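Local coordinates for protein 3-HSA hydroxylase, oxygenase (Rhodococcus sp., PDB 2RFQ) that catalyses the flavin-dependent ortho-hydroxylation of the phenolic secosteroid 3-HSA to the catechol 3,4-DHSA during bacterial cholesterol breakdown, at residues A[137-142]-A[195-200]; A[178-183]-A[191-196]. One frame throughout, in Å; residues are numbered along the deposited sequence.

Contact 1 (A[137-142]-A[195-200]); sequences GAWAWS and VVVEDV
The indole of Trp-139 has the carbonyl oxygen of Val-195 at its edge, near the ring plane, while CG2 of Val-197 comes in obliquely, 4.0 Å from CZ3. With CG anti to its own carbonyl carbon (chi1 -86°), the ring lies back over Gly-137, where a side-chain carbon would run into CZ3. Its NE1 is hydrogen-bonded to the carbonyl of Gly-154, and Leu-153 packs on the same buried side against Trp-139, Val-195 and Val-197. The backbones pair as antiparallel strands, their short axes 172° apart. Gly-137 and Val-197 form one hydrogen-bonded pair, with Val-197 N 2.9 Å from Gly-137 O; Trp-139 and Val-195 form the next, with Val-195 N 2.8 Å from Trp-139 O. Strands 132-142 and 193-198 are thus neighbours in the beta domain of this acyl-CoA dehydrogenase-like fold. Between these pairs, Ala-138 and Val-196 make a non-hydrogen-bonded pair on the other face, touching loosely from CB to CG2. Farther along, CB of Ser-142 rests 3.9 Å from Val-195 CG2, while the Ser-142 hydroxyl is hydrogen-bonded to Ser-118 O and Ser-117 OG.

Contact 2 (A[178-183]-A[191-196]); sequences IDDVWN and GSNTVV. With 1PS (3-pyridinium-1-ylpropane-1-sulfonate), chain F.
Ile-178 and Val-195 form a non-hydrogen-bonded antiparallel pair, with Ile-178 CG1 near Val-195 CG2. Ile-178 also lays CG2 across the side chain of Asn-193 at about a right angle, 3.7 Å from its CB, and its CA-H faces the carbonyl oxygen of Thr-194. In such a pair its backbone N turns away from the partner strand, here to the sulfonate of the bound 3-pyridinium-1-ylpropane-1-sulfonate, meeting O1 at 2.9 Å in a nearly straight bond (174°); Arg-173 also holds this ligand. Asp-179 and Thr-194 form a hydrogen-bonded pair, Asp-179 N to Thr-194 O at 2.9 Å and Thr-194 N to Asp-179 O at 3.2 Å. The Asp-179 carboxylate brings OD2 to 3.5 Å from Val-196 CG2, and Asp-180 crosses obliquely by the Asn-193 amide; the two acids are salt-bridged to Arg-177 and Arg-34 respectively. Val-181 sets CG2 3.4 Å from Thr-194 OG1. At Trp-182, CG anti to the backbone N (chi1 -169°) swings the indole over Ser-192, whose CB sits 3.4 Å from the centroid of the six-membered ring, only 4° off its normal: a CH-pi contact. Trp-182 NE1 is hydrogen-bonded to Leu-187 O. Replacing this indole by an alanine would probably open a gap over Ser-192 and leave Leu-187 O without its NE1 donor. The short antiparallel pairing gives way after Asp-179 to irregular chain, with Ser-192 at the centre of an inverse gamma turn; strands 177-179 and 193-198, so linked, are antiparallel neighbours in the sheet of this acyl-CoA dehydrogenase-like fold, beside the sulfonate pocket.

Strand 193-198 serves both contacts, pairing with 132-142 in contact 1 and with 177-179 in contact 2, so the three strands run side by side in one sheet; the contact centres lie 10 Å apart. A probable hydrogen bond from Ser-142 N to Asn-193 O (3.0 Å) carries the pairing of contact 1 into contact 2, and the rings of Trp-141 and Trp-182 meet at about 80°. Trp-141 and Ser-142 probably bind FMN, by analogy with relatives, as does Ser-143, to which Ser-192 is hydrogen-bonded; Trp-141 also packs on Ala-346 of a second subunit. Ile-178 of contact 2 binds the sulfonate ligand, whereas the side chain of Val-195, shared by both contacts, is about 8 Å from it.

Contact 1 (A[137-142]-A[195-200])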
loop_
_atom_site.group_PDB
_atom_site.type_symbol
_atom_site.label_atom_id
_atom_site.label_comp_id
_atom_site.label_asym_id
_atom_site.label_seq_id
_atom_site.Cartn_x
_atom_site.Cartn_y
_atom_site.Cartn_z
ATOM N N GLY A 137 -2.122 36.812 -22.405
ATOM C CA GLY A 137 -1.768 35.714 -21.519
ATOM C C GLY A 137 -0.337 35.253 -21.647
ATOM O O GLY A 137 0.387 35.689 -22.532
ATOM N N ALA A 138 0.047 34.376 -20.735
ATOM C CA ALA A 138 1.331 33.695 -20.788
ATOM C C ALA A 138 1.086 32.239 -20.386
ATOM O O ALA A 138 1.144 31.860 -19.202
ATOM C CB ALA A 138 2.357 34.397 -19.866
ATOM N N TRP A 139 0.809 31.427 -21.396
ATOM C CA TRP A 139 0.353 30.061 -21.195
ATOM C C TRP A 139 1.536 29.088 -21.163
ATOM O O TRP A 139 2.123 28.773 -22.202
ATOM C CB TRP A 139 -0.606 29.662 -22.317
ATOM C CG TRP A 139 -2.036 30.033 -22.110
ATOM C CD1 TRP A 139 -2.977 29.306 -21.447
ATOM C CD2 TRP A 139 -2.699 31.206 -22.600
ATOM N NE1 TRP A 139 -4.203 29.950 -21.498
ATOM C CE2 TRP A 139 -4.053 31.128 -22.184
ATOM C CE3 TRP A 139 -2.280 32.321 -23.337
ATOM C CZ2 TRP A 139 -4.997 32.109 -22.510
ATOM C CZ3 TRP A 139 -3.224 33.315 -23.656
ATOM C CH2 TRP A 139 -4.566 33.191 -23.238
ATOM N N ALA A 140 1.865 28.624 -19.958
ATOM C CA ALA A 140 2.958 27.655 -19.736
ATOM C C ALA A 140 2.562 26.237 -20.120
ATOM O O ALA A 140 1.393 25.949 -20.411
ATOM C CB ALA A 140 3.395 27.682 -18.266
ATOM N N TRP A 141 3.562 25.361 -20.126
ATOM C CA TRP A 141 3.364 23.929 -20.303
ATOM C C TRP A 141 2.751 23.552 -21.660
ATOM O O TRP A 141 1.952 22.601 -21.736
ATOM C CB TRP A 141 2.552 23.309 -19.132
ATOM C CG TRP A 141 3.036 23.676 -17.732
ATOM C CD1 TRP A 141 2.827 24.864 -17.090
ATOM C CD2 TRP A 141 3.759 22.850 -16.807
ATOM N NE1 TRP A 141 3.392 24.839 -15.831
ATOM C CE2 TRP A 141 3.973 23.613 -15.638
ATOM C CE3 TRP A 141 4.238 21.533 -16.850
ATOM C CZ2 TRP A 141 4.653 23.106 -14.513
ATOM C CZ3 TRP A 141 4.906 21.025 -15.740
ATOM C CH2 TRP A 141 5.114 21.816 -14.582
ATOM N N SER A 142 3.131 24.260 -22.733
ATOM C CA SER A 142 2.602 23.928 -24.067
ATOM C C SER A 142 3.530 22.899 -24.703
ATOM O O SER A 142 4.456 23.228 -25.421
ATOM C CB SER A 142 2.449 25.184 -24.949
ATOM O OG SER A 142 1.709 24.849 -26.126
ATOM N N VAL A 195 3.699 30.125 -24.058
ATOM C CA VAL A 195 3.152 30.834 -25.212
ATOM C C VAL A 195 2.631 32.173 -24.717
ATOM O O VAL A 195 1.686 32.236 -23.915
ATOM C CB VAL A 195 2.044 30.016 -25.887
ATOM C CG1 VAL A 195 1.322 30.856 -26.947
ATOM C CG2 VAL A 195 2.637 28.722 -26.506
ATOM N N VAL A 196 3.292 33.230 -25.178
ATOM C CA VAL A 196 3.065 34.585 -24.671
ATOM C C VAL A 196 2.284 35.372 -25.720
ATOM O O VAL A 196 2.708 35.480 -26.885
ATOM C CB VAL A 196 4.389 35.308 -24.328
ATOM C CG1 VAL A 196 4.100 36.729 -23.825
ATOM C CG2 VAL A 196 5.199 34.520 -23.276
ATOM N N VAL A 197 1.142 35.898 -25.280
ATOM C CA VAL A 197 0.171 36.552 -26.167
ATOM C C VAL A 197 -0.061 37.964 -25.621
ATOM O O VAL A 197 -0.424 38.119 -24.459
ATOM C CB VAL A 197 -1.164 35.737 -26.214
ATOM C CG1 VAL A 197 -2.216 36.425 -27.098
ATOM C CG2 VAL A 197 -0.912 34.308 -26.707
ATOM N N GLU A 198 0.174 38.977 -26.455
ATOM C CA GLU A 198 0.099 40.373 -26.017
ATOM C C GLU A 198 -0.832 41.189 -26.904
ATOM O O GLU A 198 -0.500 41.486 -28.053
ATOM C CB GLU A 198 1.492 41.006 -25.976
ATOM C CG GLU A 198 2.461 40.240 -25.081
ATOM C CD GLU A 198 3.842 40.856 -24.999
ATOM O OE1 GLU A 198 4.582 40.487 -24.062
ATOM O OE2 GLU A 198 4.180 41.721 -25.840
ATOM N N ASP A 199 -1.999 41.531 -26.366
ATOM C CA ASP A 199 -2.922 42.446 -27.046
ATOM C C ASP A 199 -3.267 41.962 -28.457
ATOM O O ASP A 199 -3.174 42.713 -29.440
ATOM C CB ASP A 199 -2.300 43.856 -27.078
ATOM C CG ASP A 199 -3.253 44.918 -27.594
ATOM O OD1 ASP A 199 -4.474 44.827 -27.315
ATOM O OD2 ASP A 199 -2.771 45.856 -28.283
ATOM N N VAL A 200 -3.650 40.691 -28.550
ATOM C CA VAL A 200 -3.907 40.054 -29.839
ATOM C C VAL A 200 -5.394 39.926 -30.125
ATOM O O VAL A 200 -6.157 39.477 -29.275
ATOM C CB VAL A 200 -3.238 38.645 -29.870
ATOM C CG1 VAL A 200 -3.761 37.806 -31.033
ATOM C CG2 VAL A 200 -1.705 38.769 -29.900
#

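Contact 2 (A[178-183]-A[191-196])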
loop_
_atom_site.group_PDB
_atom_site.type_symbol
_atom_site.label_atom_id
_atom_site.label_comp_id
_atom_site.label_asym_id
_atom_site.label_seq_id
_atom_site.Cartn_x
_atom_site.Cartn_y
_atom_site.Cartn_z
ATOM N N ILE A 178 7.174 32.275 -28.147
ATOM C CA ILE A 178 7.448 31.141 -27.273
ATOM C C ILE A 178 8.687 31.470 -26.449
ATOM O O ILE A 178 9.749 31.793 -27.024
ATOM C CB ILE A 178 7.664 29.833 -28.079
ATOM C CG1 ILE A 178 6.359 29.390 -28.767
ATOM C CG2 ILE A 178 8.163 28.733 -27.168
ATOM C CD1 ILE A 178 6.519 28.240 -29.788
ATOM N N ASP A 179 8.549 31.404 -25.117
ATOM C CA ASP A 179 9.668 31.629 -24.188
ATOM C C ASP A 179 10.198 30.292 -23.707
ATOM O O ASP A 179 9.425 29.460 -23.227
ATOM C CB ASP A 179 9.213 32.468 -23.000
ATOM C CG ASP A 179 9.104 33.946 -23.349
ATOM O OD1 ASP A 179 9.544 34.343 -24.459
ATOM O OD2 ASP A 179 8.575 34.702 -22.512
ATOM N N ASP A 180 11.510 30.088 -23.852
ATOM C CA ASP A 180 12.141 28.827 -23.476
ATOM C C ASP A 180 12.450 28.841 -21.985
ATOM O O ASP A 180 13.424 29.468 -21.543
ATOM C CB ASP A 180 13.409 28.597 -24.297
ATOM C CG ASP A 180 14.115 27.326 -23.929
ATOM O OD1 ASP A 180 13.502 26.469 -23.257
ATOM O OD2 ASP A 180 15.294 27.176 -24.325
ATOM N N VAL A 181 11.577 28.195 -21.216
ATOM C CA VAL A 181 11.699 28.138 -19.767
ATOM C C VAL A 181 11.707 26.706 -19.217
ATOM O O VAL A 181 11.773 26.526 -18.000
ATOM C CB VAL A 181 10.556 28.906 -19.058
ATOM C CG1 VAL A 181 10.544 30.367 -19.491
ATOM C CG2 VAL A 181 9.206 28.243 -19.351
ATOM N N TRP A 182 11.622 25.711 -20.102
ATOM C CA TRP A 182 11.388 24.314 -19.681
ATOM C C TRP A 182 12.619 23.710 -18.998
ATOM O O TRP A 182 13.608 23.374 -19.647
ATOM C CB TRP A 182 10.966 23.508 -20.902
ATOM C CG TRP A 182 10.449 22.150 -20.616
ATOM C CD1 TRP A 182 10.930 20.974 -21.114
ATOM C CD2 TRP A 182 9.310 21.822 -19.814
ATOM N NE1 TRP A 182 10.167 19.919 -20.663
ATOM C CE2 TRP A 182 9.163 20.412 -19.862
ATOM C CE3 TRP A 182 8.399 22.582 -19.052
ATOM C CZ2 TRP A 182 8.148 19.743 -19.184
ATOM C CZ3 TRP A 182 7.384 21.910 -18.367
ATOM C CH2 TRP A 182 7.262 20.506 -18.456
ATOM N N ASN A 183 12.549 23.572 -17.672
ATOM C CA ASN A 183 13.706 23.213 -16.866
ATOM C C ASN A 183 13.272 22.318 -15.701
ATOM O O ASN A 183 13.176 22.762 -14.542
ATOM C CB ASN A 183 14.341 24.509 -16.346
ATOM C CG ASN A 183 15.651 24.274 -15.664
ATOM O OD1 ASN A 183 16.309 23.266 -15.889
ATOM N ND2 ASN A 183 16.042 25.215 -14.798
ATOM N N GLY A 191 9.759 19.905 -24.313
ATOM C CA GLY A 191 9.843 21.315 -24.698
ATOM C C GLY A 191 8.532 22.019 -24.407
ATOM O O GLY A 191 7.982 22.731 -25.260
ATOM N N SER A 192 8.035 21.821 -23.199
ATOM C CA SER A 192 6.745 22.375 -22.790
ATOM C C SER A 192 6.863 23.848 -22.386
ATOM O O SER A 192 6.679 24.210 -21.218
ATOM C CB SER A 192 6.108 21.496 -21.685
ATOM O OG SER A 192 5.893 20.189 -22.216
ATOM N N ASN A 193 7.160 24.677 -23.392
ATOM C CA ASN A 193 7.469 26.084 -23.165
ATOM C C ASN A 193 6.220 26.964 -23.093
ATOM O O ASN A 193 5.095 26.447 -23.092
ATOM C CB ASN A 193 8.493 26.534 -24.207
ATOM C CG ASN A 193 9.860 25.988 -23.904
ATOM O OD1 ASN A 193 10.559 25.445 -24.789
ATOM N ND2 ASN A 193 10.248 26.090 -22.646
ATOM N N THR A 194 6.424 28.282 -22.985
ATOM C CA THR A 194 5.360 29.205 -22.604
ATOM C C THR A 194 4.995 30.085 -23.776
ATOM O O THR A 194 5.857 30.707 -24.396
ATOM C CB THR A 194 5.783 30.054 -21.359
ATOM O OG1 THR A 194 6.018 29.172 -20.251
ATOM C CG2 THR A 194 4.711 31.069 -20.974
ATOM N N VAL A 195 3.699 30.125 -24.058
ATOM C CA VAL A 195 3.152 30.834 -25.212
ATOM C C VAL A 195 2.631 32.173 -24.717
ATOM O O VAL A 195 1.686 32.236 -23.915
ATOM C CB VAL A 195 2.044 30.016 -25.887
ATOM C CG1 VAL A 195 1.322 30.856 -26.947
ATOM C CG2 VAL A 195 2.637 28.722 -26.506
ATOM N N VAL A 196 3.292 33.230 -25.178
ATOM C CA VAL A 196 3.065 34.585 -24.671
ATOM C C VAL A 196 2.284 35.372 -25.720
ATOM O O VAL A 196 2.708 35.480 -26.885
ATOM C CB VAL A 196 4.389 35.308 -24.328
ATOM C CG1 VAL A 196 4.100 36.729 -23.825
ATOM C CG2 VAL A 196 5.199 34.520 -23.276
HETATM S S1 1PS F . 8.492 32.035 -31.867
HETATM O O1 1PS F . 8.608 32.755 -30.571
HETATM O O2 1PS F . 9.157 30.710 -31.780
HETATM O O3 1PS F . 7.076 31.851 -32.320
#